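Long-range contacts in aldehyde reductase YahK (Escherichia coli, PDB 1UUF), which catalyses the NADPH-dependent reduction of a wide range of aldehydes to the corresponding alcohols and binds two zinc ions per subunit: residues K279-M284 with M304-I309; D49-I54 with V88-D93; T226-R231 with S245-E250. All coordinates share one frame; numbering follows the deposited sequence.

Contact 1. Residues K279-M284 with M304-I309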
ATOM      1  N   LYS A 279      -1.289  -2.219  12.398  1.00 11.67           N
ATOM      2  CA  LYS A 279      -1.833  -3.541  12.698  1.00 12.02           C
ATOM      3  C   LYS A 279      -1.779  -4.331  11.399  1.00 12.76           C
ATOM      4  O   LYS A 279      -1.466  -3.782  10.342  1.00 11.16           O
ATOM      5  CB  LYS A 279      -3.296  -3.440  13.126  1.00 15.16           C
ATOM      6  CG  LYS A 279      -3.532  -2.719  14.437  1.00 16.11           C
ATOM      7  CD  LYS A 279      -5.005  -2.382  14.611  1.00 19.47           C
ATOM      8  CE  LYS A 279      -5.882  -3.628  14.580  1.00 21.71           C
ATOM      9  NZ  LYS A 279      -7.316  -3.274  14.778  1.00 21.99           N
ATOM     10  N   ARG A 280      -2.086  -5.620  11.483  1.00 12.61           N
ATOM     11  CA  ARG A 280      -2.118  -6.467  10.302  1.00 11.54           C
ATOM     12  C   ARG A 280      -3.170  -5.859   9.379  1.00 12.06           C
ATOM     13  O   ARG A 280      -4.236  -5.438   9.838  1.00 11.57           O
ATOM     14  CB  ARG A 280      -2.506  -7.897  10.698  1.00 12.38           C
ATOM     15  CG  ARG A 280      -2.682  -8.863   9.528  1.00 12.23           C
ATOM     16  CD  ARG A 280      -4.135  -8.949   9.093  1.00 13.31           C
ATOM     17  NE  ARG A 280      -4.982  -9.502  10.147  1.00 14.34           N
ATOM     18  CZ  ARG A 280      -6.300  -9.647  10.050  1.00 16.55           C
ATOM     19  NH1 ARG A 280      -6.932  -9.282   8.943  1.00 17.44           N
ATOM     20  NH2 ARG A 280      -6.985 -10.151  11.067  1.00 15.80           N
ATOM     21  N   ASP A 281      -2.856  -5.811   8.085  1.00 11.52           N
ATOM     22  CA  ASP A 281      -3.734  -5.244   7.065  1.00 12.55           C
ATOM     23  C   ASP A 281      -3.895  -3.731   7.204  1.00 12.65           C
ATOM     24  O   ASP A 281      -4.781  -3.136   6.590  1.00 12.44           O
ATOM     25  CB  ASP A 281      -5.114  -5.911   7.087  1.00 13.78           C
ATOM     26  CG  ASP A 281      -5.160  -7.183   6.250  1.00 15.75           C
ATOM     27  OD1 ASP A 281      -4.484  -7.225   5.199  1.00 17.38           O
ATOM     28  OD2 ASP A 281      -5.884  -8.129   6.630  1.00 16.07           O
ATOM     29  N   GLY A 282      -3.027  -3.118   8.005  1.00 10.92           N
ATOM     30  CA  GLY A 282      -3.078  -1.679   8.201  1.00 10.20           C
ATOM     31  C   GLY A 282      -2.385  -0.934   7.075  1.00 10.56           C
ATOM     32  O   GLY A 282      -1.566  -1.501   6.358  1.00  9.93           O
ATOM     33  N   THR A 283      -2.698   0.349   6.927  1.00  9.52           N
ATOM     34  CA  THR A 283      -2.102   1.146   5.867  1.00  9.70           C
ATOM     35  C   THR A 283      -1.639   2.505   6.358  1.00 10.50           C
ATOM     36  O   THR A 283      -2.264   3.093   7.235  1.00 10.42           O
ATOM     37  CB  THR A 283      -3.125   1.409   4.740  1.00 11.53           C
ATOM     38  OG1 THR A 283      -3.505   0.171   4.131  1.00 13.55           O
ATOM     39  CG2 THR A 283      -2.539   2.346   3.680  1.00 11.70           C
ATOM     40  N   MET A 284      -0.527   2.986   5.807  1.00  9.70           N
ATOM     41  CA  MET A 284      -0.060   4.333   6.126  1.00  9.23           C
ATOM     42  C   MET A 284      -0.124   5.040   4.788  1.00 10.00           C
ATOM     43  O   MET A 284       0.473   4.585   3.810  1.00  9.74           O
ATOM     44  CB  MET A 284       1.378   4.375   6.644  1.00 10.27           C
ATOM     45  CG  MET A 284       1.912   5.816   6.691  1.00 10.34           C
ATOM     46  SD  MET A 284       3.431   6.029   7.635  1.00 12.60           S
ATOM     47  CE  MET A 284       4.539   4.964   6.710  1.00 13.42           C
ATOM     48  N   MET A 304       5.485  -9.150   6.641  1.00 11.12           N
ATOM     49  CA  MET A 304       5.148  -9.806   7.898  1.00 13.90           C
ATOM     50  C   MET A 304       3.728  -9.604   8.417  1.00 13.00           C
ATOM     51  O   MET A 304       3.233 -10.438   9.172  1.00 10.51           O
ATOM     52  CB  MET A 304       6.139  -9.384   8.986  1.00 18.81           C
ATOM     53  CG  MET A 304       7.544  -9.930   8.796  1.00 24.95           C
ATOM     54  SD  MET A 304       7.591 -11.737   8.841  1.00 35.26           S
ATOM     55  CE  MET A 304       7.444 -12.035  10.610  1.00 30.95           C
ATOM     56  N   LYS A 305       3.070  -8.516   8.024  1.00 10.99           N
ATOM     57  CA  LYS A 305       1.716  -8.256   8.507  1.00 10.75           C
ATOM     58  C   LYS A 305       0.757  -7.788   7.423  1.00 10.07           C
ATOM     59  O   LYS A 305      -0.303  -7.244   7.729  1.00 10.76           O
ATOM     60  CB  LYS A 305       1.751  -7.207   9.623  1.00 11.62           C
ATOM     61  CG  LYS A 305       2.428  -7.677  10.905  1.00 13.25           C
ATOM     62  CD  LYS A 305       1.604  -8.745  11.601  1.00 13.87           C
ATOM     63  CE  LYS A 305       2.214  -9.112  12.946  1.00 17.55           C
ATOM     64  NZ  LYS A 305       1.450 -10.205  13.605  1.00 18.83           N
ATOM     65  N   ARG A 306       1.127  -8.012   6.167  1.00  9.38           N
ATOM     66  CA  ARG A 306       0.309  -7.597   5.031  1.00  8.93           C
ATOM     67  C   ARG A 306      -0.104  -6.137   5.179  1.00  8.55           C
ATOM     68  O   ARG A 306      -1.287  -5.788   5.104  1.00  9.59           O
ATOM     69  CB  ARG A 306      -0.933  -8.484   4.895  1.00  8.89           C
ATOM     70  CG  ARG A 306      -1.582  -8.361   3.519  1.00  9.27           C
ATOM     71  CD  ARG A 306      -2.472  -9.558   3.209  1.00  8.53           C
ATOM     72  NE  ARG A 306      -3.615  -9.634   4.116  1.00 10.06           N
ATOM     73  CZ  ARG A 306      -4.454 -10.660   4.175  1.00 12.71           C
ATOM     74  NH1 ARG A 306      -4.282 -11.711   3.380  1.00 12.63           N
ATOM     75  NH2 ARG A 306      -5.470 -10.635   5.029  1.00 13.22           N
ATOM     76  N   ARG A 307       0.890  -5.288   5.401  1.00  8.15           N
ATOM     77  CA  ARG A 307       0.663  -3.857   5.554  1.00  8.38           C
ATOM     78  C   ARG A 307       0.894  -3.200   4.210  1.00  8.67           C
ATOM     79  O   ARG A 307       1.437  -3.817   3.294  1.00  9.88           O
ATOM     80  CB  ARG A 307       1.645  -3.273   6.557  1.00  8.11           C
ATOM     81  CG  ARG A 307       1.450  -3.737   7.981  1.00  8.93           C
ATOM     82  CD  ARG A 307       2.768  -3.616   8.714  1.00 11.05           C
ATOM     83  NE  ARG A 307       2.641  -3.761  10.158  1.00 10.15           N
ATOM     84  CZ  ARG A 307       3.626  -4.181  10.943  1.00 12.08           C
ATOM     85  NH1 ARG A 307       4.799  -4.507  10.416  1.00 13.68           N
ATOM     86  NH2 ARG A 307       3.444  -4.259  12.253  1.00 12.32           N
ATOM     87  N   ALA A 308       0.488  -1.942   4.093  1.00  8.59           N
ATOM     88  CA  ALA A 308       0.669  -1.225   2.845  1.00  8.36           C
ATOM     89  C   ALA A 308       0.992   0.243   3.066  1.00  9.81           C
ATOM     90  O   ALA A 308       0.656   0.824   4.105  1.00  8.28           O
ATOM     91  CB  ALA A 308      -0.596  -1.344   1.998  1.00 10.70           C
ATOM     92  N   ILE A 309       1.667   0.825   2.083  1.00  8.48           N
ATOM     93  CA  ILE A 309       1.981   2.244   2.093  1.00 10.37           C
ATOM     94  C   ILE A 309       1.267   2.747   0.847  1.00  9.84           C
ATOM     95  O   ILE A 309       1.425   2.186  -0.234  1.00 10.62           O
ATOM     96  CB  ILE A 309       3.493   2.509   1.963  1.00 11.89           C
ATOM     97  CG1 ILE A 309       4.238   1.850   3.126  1.00 15.14           C
ATOM     98  CG2 ILE A 309       3.754   4.013   1.939  1.00 12.33           C
ATOM     99  CD1 ILE A 309       3.755   2.276   4.493  1.00 20.22           C
TER
HETATM  100  O   HOH W   1      -2.629  -3.470   4.087  1.00 17.94           O

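Contact 2. Residues D49-I54 with V88-D93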
ATOM      1  N   ASP A  49     -20.935  28.565 -16.243  1.00 17.17           N
ATOM      2  CA  ASP A  49     -19.986  29.219 -15.342  1.00 17.83           C
ATOM      3  C   ASP A  49     -20.539  30.015 -14.171  1.00 17.41           C
ATOM      4  O   ASP A  49     -21.648  30.546 -14.212  1.00 17.15           O
ATOM      5  CB  ASP A  49     -19.052  30.143 -16.127  1.00 17.58           C
ATOM      6  CG  ASP A  49     -18.145  29.391 -17.067  1.00 20.19           C
ATOM      7  OD1 ASP A  49     -17.795  28.232 -16.754  1.00 20.94           O
ATOM      8  OD2 ASP A  49     -17.770  29.970 -18.112  1.00 20.14           O
ATOM      9  N   VAL A  50     -19.718  30.100 -13.128  1.00 15.17           N
ATOM     10  CA  VAL A  50     -20.041  30.843 -11.918  1.00 13.79           C
ATOM     11  C   VAL A  50     -18.937  31.881 -11.746  1.00 14.32           C
ATOM     12  O   VAL A  50     -17.751  31.532 -11.708  1.00 14.12           O
ATOM     13  CB  VAL A  50     -20.045  29.925 -10.668  1.00 13.15           C
ATOM     14  CG1 VAL A  50     -20.391  30.737  -9.422  1.00 13.54           C
ATOM     15  CG2 VAL A  50     -21.032  28.786 -10.858  1.00 15.37           C
ATOM     16  N   LYS A  51     -19.321  33.153 -11.671  1.00 15.00           N
ATOM     17  CA  LYS A  51     -18.361  34.238 -11.485  1.00 15.14           C
ATOM     18  C   LYS A  51     -18.303  34.503  -9.989  1.00 15.00           C
ATOM     19  O   LYS A  51     -19.317  34.824  -9.374  1.00 16.71           O
ATOM     20  CB  LYS A  51     -18.820  35.494 -12.223  1.00 18.79           C
ATOM     21  CG  LYS A  51     -17.897  36.686 -12.048  1.00 19.63           C
ATOM     22  CD  LYS A  51     -18.421  37.886 -12.823  1.00 21.55           C
ATOM     23  CE  LYS A  51     -17.513  39.086 -12.661  1.00 25.81           C
ATOM     24  NZ  LYS A  51     -17.997  40.236 -13.473  1.00 26.49           N
ATOM     25  N   ILE A  52     -17.109  34.387  -9.420  1.00 14.28           N
ATOM     26  CA  ILE A  52     -16.910  34.537  -7.983  1.00 13.69           C
ATOM     27  C   ILE A  52     -16.019  35.696  -7.560  1.00 14.02           C
ATOM     28  O   ILE A  52     -14.922  35.870  -8.090  1.00 15.02           O
ATOM     29  CB  ILE A  52     -16.289  33.240  -7.416  1.00 12.86           C
ATOM     30  CG1 ILE A  52     -17.186  32.049  -7.757  1.00 11.88           C
ATOM     31  CG2 ILE A  52     -16.086  33.358  -5.912  1.00 14.23           C
ATOM     32  CD1 ILE A  52     -16.541  30.707  -7.483  1.00 14.45           C
ATOM     33  N   GLU A  53     -16.498  36.478  -6.595  1.00 15.52           N
ATOM     34  CA  GLU A  53     -15.730  37.585  -6.041  1.00 15.35           C
ATOM     35  C   GLU A  53     -15.003  36.927  -4.872  1.00 14.97           C
ATOM     36  O   GLU A  53     -15.626  36.564  -3.871  1.00 15.25           O
ATOM     37  CB  GLU A  53     -16.662  38.682  -5.526  1.00 19.31           C
ATOM     38  CG  GLU A  53     -15.955  39.938  -5.047  1.00 24.38           C
ATOM     39  CD  GLU A  53     -15.266  40.687  -6.174  1.00 27.58           C
ATOM     40  OE1 GLU A  53     -15.889  40.857  -7.243  1.00 29.12           O
ATOM     41  OE2 GLU A  53     -14.107  41.115  -5.989  1.00 30.91           O
ATOM     42  N   ILE A  54     -13.695  36.752  -5.006  1.00 14.60           N
ATOM     43  CA  ILE A  54     -12.912  36.094  -3.967  1.00 12.45           C
ATOM     44  C   ILE A  54     -12.735  36.922  -2.703  1.00 13.48           C
ATOM     45  O   ILE A  54     -12.276  38.065  -2.746  1.00 14.20           O
ATOM     46  CB  ILE A  54     -11.529  35.682  -4.512  1.00 12.76           C
ATOM     47  CG1 ILE A  54     -11.709  34.763  -5.723  1.00 10.05           C
ATOM     48  CG2 ILE A  54     -10.732  34.960  -3.433  1.00 11.61           C
ATOM     49  CD1 ILE A  54     -10.404  34.290  -6.339  1.00 12.90           C
ATOM     50  N   VAL A  88     -20.799  34.502  -4.980  1.00 13.84           N
ATOM     51  CA  VAL A  88     -21.186  34.463  -6.385  1.00 15.23           C
ATOM     52  C   VAL A  88     -21.660  35.845  -6.823  1.00 16.94           C
ATOM     53  O   VAL A  88     -22.519  36.449  -6.178  1.00 16.61           O
ATOM     54  CB  VAL A  88     -22.313  33.440  -6.627  1.00 16.01           C
ATOM     55  CG1 VAL A  88     -22.740  33.464  -8.095  1.00 14.60           C
ATOM     56  CG2 VAL A  88     -21.832  32.045  -6.242  1.00 15.71           C
ATOM     57  N   VAL A  89     -21.079  36.340  -7.912  1.00 18.43           N
ATOM     58  CA  VAL A  89     -21.431  37.647  -8.457  1.00 20.90           C
ATOM     59  C   VAL A  89     -22.445  37.478  -9.583  1.00 21.36           C
ATOM     60  O   VAL A  89     -23.380  38.266  -9.717  1.00 22.89           O
ATOM     61  CB  VAL A  89     -20.184  38.377  -9.020  1.00 21.63           C
ATOM     62  CG1 VAL A  89     -20.599  39.682  -9.675  1.00 22.75           C
ATOM     63  CG2 VAL A  89     -19.190  38.646  -7.908  1.00 22.74           C
ATOM     64  N   ALA A  90     -22.253  36.440 -10.389  1.00 21.30           N
ATOM     65  CA  ALA A  90     -23.147  36.155 -11.501  1.00 21.25           C
ATOM     66  C   ALA A  90     -23.029  34.689 -11.892  1.00 22.31           C
ATOM     67  O   ALA A  90     -22.061  34.019 -11.530  1.00 20.45           O
ATOM     68  CB  ALA A  90     -22.801  37.041 -12.685  1.00 22.25           C
ATOM     69  N   VAL A  91     -24.017  34.196 -12.633  1.00 20.26           N
ATOM     70  CA  VAL A  91     -24.024  32.810 -13.081  1.00 21.74           C
ATOM     71  C   VAL A  91     -24.539  32.701 -14.510  1.00 22.53           C
ATOM     72  O   VAL A  91     -25.350  33.519 -14.952  1.00 23.47           O
ATOM     73  CB  VAL A  91     -24.922  31.925 -12.184  1.00 22.15           C
ATOM     74  CG1 VAL A  91     -24.371  31.882 -10.769  1.00 21.55           C
ATOM     75  CG2 VAL A  91     -26.343  32.463 -12.183  1.00 21.82           C
ATOM     76  N   GLY A  92     -24.061  31.687 -15.226  1.00 23.35           N
ATOM     77  CA  GLY A  92     -24.498  31.470 -16.593  1.00 24.11           C
ATOM     78  C   GLY A  92     -25.960  31.072 -16.591  1.00 26.43           C
ATOM     79  O   GLY A  92     -26.498  30.696 -15.549  1.00 26.90           O
ATOM     80  N   ASP A  93     -26.607  31.147 -17.749  1.00 27.37           N
ATOM     81  CA  ASP A  93     -28.022  30.804 -17.853  1.00 29.70           C
ATOM     82  C   ASP A  93     -28.330  29.314 -17.696  1.00 29.76           C
ATOM     83  O   ASP A  93     -29.496  28.930 -17.606  1.00 29.18           O
ATOM     84  CB  ASP A  93     -28.588  31.310 -19.184  1.00 32.45           C
ATOM     85  CG  ASP A  93     -27.789  30.832 -20.379  1.00 34.55           C
ATOM     86  OD1 ASP A  93     -27.582  29.609 -20.515  1.00 36.69           O
ATOM     87  OD2 ASP A  93     -27.369  31.682 -21.193  1.00 39.32           O
TER

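Contact 3. Residues T226-R231 with S245-E250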
ATOM      1  N   THR A 226       8.112  15.626  15.820  1.00 19.16           N
ATOM      2  CA  THR A 226       9.538  15.345  15.950  1.00 21.24           C
ATOM      3  C   THR A 226      10.189  16.224  17.015  1.00 24.32           C
ATOM      4  O   THR A 226      11.400  16.159  17.226  1.00 24.60           O
ATOM      5  CB  THR A 226      10.276  15.560  14.612  1.00 23.16           C
ATOM      6  OG1 THR A 226       9.992  16.872  14.113  1.00 22.72           O
ATOM      7  CG2 THR A 226       9.836  14.525  13.589  1.00 22.95           C
ATOM      8  N   SER A 227       9.379  17.038  17.688  1.00 25.87           N
ATOM      9  CA  SER A 227       9.882  17.925  18.735  1.00 29.11           C
ATOM     10  C   SER A 227       8.887  18.071  19.880  1.00 28.81           C
ATOM     11  O   SER A 227       7.674  18.063  19.668  1.00 29.85           O
ATOM     12  CB  SER A 227      10.195  19.309  18.158  1.00 30.56           C
ATOM     13  OG  SER A 227       9.029  19.936  17.651  1.00 35.45           O
ATOM     14  N   GLU A 228       9.409  18.205  21.094  1.00 27.54           N
ATOM     15  CA  GLU A 228       8.574  18.358  22.278  1.00 26.09           C
ATOM     16  C   GLU A 228       7.793  19.663  22.247  1.00 24.22           C
ATOM     17  O   GLU A 228       6.754  19.790  22.888  1.00 23.71           O
ATOM     18  CB  GLU A 228       9.438  18.327  23.542  1.00 27.29           C
ATOM     19  CG  GLU A 228       9.984  16.961  23.891  1.00 28.55           C
ATOM     20  CD  GLU A 228       8.883  15.951  24.134  1.00 29.91           C
ATOM     21  OE1 GLU A 228       7.999  16.225  24.976  1.00 30.76           O
ATOM     22  OE2 GLU A 228       8.899  14.885  23.485  1.00 31.70           O
ATOM     23  N   ALA A 229       8.298  20.631  21.493  1.00 23.85           N
ATOM     24  CA  ALA A 229       7.669  21.940  21.401  1.00 22.71           C
ATOM     25  C   ALA A 229       6.215  21.927  20.940  1.00 22.24           C
ATOM     26  O   ALA A 229       5.414  22.745  21.389  1.00 21.01           O
ATOM     27  CB  ALA A 229       8.489  22.839  20.486  1.00 25.29           C
ATOM     28  N   LYS A 230       5.863  20.997  20.056  1.00 19.38           N
ATOM     29  CA  LYS A 230       4.500  20.950  19.538  1.00 18.82           C
ATOM     30  C   LYS A 230       3.587  19.933  20.213  1.00 16.38           C
ATOM     31  O   LYS A 230       2.463  19.713  19.767  1.00 16.03           O
ATOM     32  CB  LYS A 230       4.543  20.693  18.030  1.00 20.67           C
ATOM     33  CG  LYS A 230       5.449  21.670  17.295  1.00 25.27           C
ATOM     34  CD  LYS A 230       5.538  21.370  15.812  1.00 30.06           C
ATOM     35  CE  LYS A 230       4.272  21.778  15.088  1.00 32.31           C
ATOM     36  NZ  LYS A 230       4.344  21.423  13.644  1.00 35.98           N
ATOM     37  N   ARG A 231       4.056  19.326  21.298  1.00 16.03           N
ATOM     38  CA  ARG A 231       3.249  18.331  21.994  1.00 14.50           C
ATOM     39  C   ARG A 231       1.942  18.911  22.531  1.00 15.37           C
ATOM     40  O   ARG A 231       0.872  18.351  22.300  1.00 14.02           O
ATOM     41  CB  ARG A 231       4.044  17.698  23.139  1.00 15.09           C
ATOM     42  CG  ARG A 231       3.284  16.598  23.867  1.00 14.79           C
ATOM     43  CD  ARG A 231       4.086  16.048  25.034  1.00 19.42           C
ATOM     44  NE  ARG A 231       5.303  15.373  24.593  1.00 18.73           N
ATOM     45  CZ  ARG A 231       5.355  14.107  24.188  1.00 22.08           C
ATOM     46  NH1 ARG A 231       4.257  13.365  24.169  1.00 21.34           N
ATOM     47  NH2 ARG A 231       6.510  13.581  23.801  1.00 22.74           N
ATOM     48  N   SER A 245       8.095  11.202  17.743  1.00 15.79           N
ATOM     49  CA  SER A 245       8.641  10.112  16.945  1.00 15.30           C
ATOM     50  C   SER A 245      10.145   9.899  17.083  1.00 17.26           C
ATOM     51  O   SER A 245      10.673   8.894  16.602  1.00 19.47           O
ATOM     52  CB  SER A 245       8.272  10.304  15.470  1.00 15.20           C
ATOM     53  OG  SER A 245       8.750  11.536  14.968  1.00 16.97           O
ATOM     54  N   ARG A 246      10.834  10.829  17.738  1.00 17.19           N
ATOM     55  CA  ARG A 246      12.274  10.691  17.932  1.00 18.77           C
ATOM     56  C   ARG A 246      12.592   9.915  19.209  1.00 19.61           C
ATOM     57  O   ARG A 246      13.751   9.599  19.477  1.00 20.06           O
ATOM     58  CB  ARG A 246      12.952  12.060  17.999  1.00 19.97           C
ATOM     59  CG  ARG A 246      12.818  12.908  16.746  1.00 21.28           C
ATOM     60  CD  ARG A 246      13.846  14.027  16.767  1.00 23.49           C
ATOM     61  NE  ARG A 246      15.199  13.499  16.612  1.00 23.91           N
ATOM     62  CZ  ARG A 246      16.306  14.164  16.928  1.00 24.37           C
ATOM     63  NH1 ARG A 246      16.228  15.391  17.423  1.00 24.48           N
ATOM     64  NH2 ARG A 246      17.493  13.601  16.744  1.00 23.88           N
ATOM     65  N   ASN A 247      11.565   9.616  20.000  1.00 19.26           N
ATOM     66  CA  ASN A 247      11.758   8.866  21.235  1.00 20.52           C
ATOM     67  C   ASN A 247      11.296   7.424  21.043  1.00 20.45           C
ATOM     68  O   ASN A 247      10.099   7.133  21.037  1.00 20.27           O
ATOM     69  CB  ASN A 247      10.997   9.523  22.392  1.00 22.20           C
ATOM     70  CG  ASN A 247      11.551  10.893  22.747  1.00 26.14           C
ATOM     71  OD1 ASN A 247      12.754  11.130  22.644  1.00 27.39           O
ATOM     72  ND2 ASN A 247      10.679  11.796  23.185  1.00 26.23           N
ATOM     73  N   ALA A 248      12.267   6.530  20.885  1.00 21.11           N
ATOM     74  CA  ALA A 248      12.007   5.111  20.668  1.00 21.86           C
ATOM     75  C   ALA A 248      11.046   4.498  21.679  1.00 21.99           C
ATOM     76  O   ALA A 248      10.224   3.653  21.323  1.00 20.58           O
ATOM     77  CB  ALA A 248      13.324   4.340  20.665  1.00 21.54           C
ATOM     78  N   ASP A 249      11.151   4.916  22.935  1.00 22.85           N
ATOM     79  CA  ASP A 249      10.280   4.388  23.977  1.00 23.92           C
ATOM     80  C   ASP A 249       8.823   4.756  23.719  1.00 22.93           C
ATOM     81  O   ASP A 249       7.931   3.928  23.886  1.00 23.86           O
ATOM     82  CB  ASP A 249      10.718   4.908  25.345  1.00 27.69           C
ATOM     83  CG  ASP A 249      12.111   4.445  25.719  1.00 32.39           C
ATOM     84  OD1 ASP A 249      12.325   3.218  25.810  1.00 35.80           O
ATOM     85  OD2 ASP A 249      12.994   5.308  25.918  1.00 36.94           O
ATOM     86  N   GLU A 250       8.583   5.998  23.308  1.00 21.48           N
ATOM     87  CA  GLU A 250       7.222   6.439  23.021  1.00 19.88           C
ATOM     88  C   GLU A 250       6.657   5.690  21.813  1.00 19.49           C
ATOM     89  O   GLU A 250       5.498   5.277  21.815  1.00 19.33           O
ATOM     90  CB  GLU A 250       7.198   7.949  22.769  1.00 20.30           C
ATOM     91  CG  GLU A 250       7.426   8.784  24.028  1.00 20.70           C
ATOM     92  CD  GLU A 250       7.361  10.279  23.764  1.00 21.35           C
ATOM     93  OE1 GLU A 250       6.366  10.733  23.164  1.00 20.54           O
ATOM     94  OE2 GLU A 250       8.301  10.999  24.162  1.00 23.54           O
TER

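Contact 1. Residues K279-M284 with M304-I309
With chi1 at -163°, CG of Arg306 lies opposite the backbone N, and the bend at chi3 lays its guanidinium alongside the carboxylate of Asp281. The two planar groups are nearly coplanar, 16° apart. The grip is side-on: Arg306 NE donates to Asp281 OD1 at 2.8 Å, and Arg306 NH2 meets the syn lone pair of Asp281 OD2 at 3.0 Å in an almost straight bond. Asp281 OD2 takes a second donor on its anti side, Arg280 NH1 at 2.8 Å. Two arginines therefore share one carboxylate. Arg280 NH2 also forms salt bridges with Glu118 and Asp121 of the second subunit.

The backbones are joined first by Asp281 N, which donates to Lys305 O at 2.9 Å. Beyond the type II turn from Lys279 to Gly282, the chains become neighbouring parallel strands of the Rossmann-type coenzyme domain. Ala308 N bonds to Gly282 O, and Met284 N to Ala308 O at 3.0 Å. A water donates to both Gly282 O and Arg306 O. Strand 308-311 is the outermost of this chain's parallel sheet, but Ala308 and Ile309 pair antiparallel with a strand of the second subunit, so the sheet continues across the dimer. On the buried face, Met284 and Ile309 lie side by side. Met284 CE touches Ile309 CD1 at 3.6 Å; Met284 also packs on Leu271 and Ile309 on Leu302.

Contact 2. Residues D49-I54 with V88-D93
Val50 and Val88 form the close-packed, buried side of this strand pair. Their side chains cross at about a right angle, with Val50 CG1 resting 3.7 Å from Val88 CG2. Val50 CG1 stands anti to the backbone N (chi1 -180°), and this torsion turns the methyl to Val88. Val91 is more distant on the same face: its CG1 is 4.4 Å from Val50 CG1. Ile52, also buried, shares this face and packs on Val104 and Val106 of the next strand but one, while Val88 also touches Val104.

The other face is more open to solvent. Lys51 and Ala90 are partly exposed there. Lys51 leaves the sheet as a fully extended chain, and its CB lies 4.3 Å from Ala90 CB. Val89 is exposed, yet it makes one close touch, its CG2 reaching Glu53 CB at 3.5 Å. The aliphatic base of the glutamate thus covers one branch of the valine.

Three backbone bonds hold the strands together. Gly92 N donates to Asp49 O, and Lys51 N to Ala90 O. The third, Val89 N to Lys51 O, is 2.7 Å long and nearly straight, at 172°. Between Lys51 and Ile52 the register slips by one residue, because Val89 and Ala90 both face Lys51. This is a classic beta bulge in antiparallel strands of the GroES-like domain of zinc-containing alcohol dehydrogenases.

Contact 3. Residues T226-R231 with S245-E250
Arg231, at the start of helix 231-237, meets Glu250 of helix 248-252 in the Rossmann-type coenzyme domain. The loops that lead into these helices follow strands 220-225 and 241-244. The contact lies at the surface, where the two strands end beside each other at the edge of the parallel sheet.

Charged interactions dominate. Arg231 and Glu250 approach from opposite directions, and Arg231 NH2 donates to Glu250 OE1 at 2.9 Å with an angle of 169°. The carboxylate oxygen lies in the guanidinium plane, at its edge, although the two groups are turned 46° against each other. A second bond, from the same nitrogen to Glu250 OE2, is weak. Arg231 also grips Glu228, three residues earlier, side-on. Its NE donates to Glu228 OE1, and its NH2 donates to the syn lone pair of Glu228 OE2 at 2.7 Å. With CG opposite the backbone N (chi1 -177°) and one bend at chi3, the guanidinium comes between the two acids. It probably screens Glu228 OE2 from Glu250 OE2, which is 4.0 Å away. Putting a methionine in place of Arg231 would probably leave these two carboxylates facing each other without their shared positive charge, with no salt bridge between the starts of the two helices.

Neutral polar bonds steady the acids. Asn247 ND2 donates to Glu250 OE2 at 2.7 Å, from above the carboxylate plane. Asn244 adds its side-chain ND2 to Glu228 OE2 and its backbone N to Glu250 OE1.

Van der Waals contacts are few and involve Thr226. Arg246 lays its aliphatic chain beside the threonine, with Arg246 CD 3.3 Å from Thr226 O. Thr226 CG2 lies 3.5 Å from Ser245 OG, a hydroxyl hydrogen-bonded to Thr225 O.

From the N terminus, contact 2 comes first. It closes a loop of 33 residues that includes helix 61-68 and the zinc ligands Cys60 and His82, and it joins two antiparallel strands of the GroES-like domain. Contact 3 follows and closes 13 residues that hold most of helix 231-237 and strand 241-244, at the edge of the coenzyme domain's parallel sheet. Contact 1 closes 19 residues around helix 299-303 at the other edge of that sheet. The three loops run in series; none nests or crosses. Contacts 1 and 3 have centres about 23 Å apart, whereas contact 2 is about 46 Å from contact 1, centre to centre.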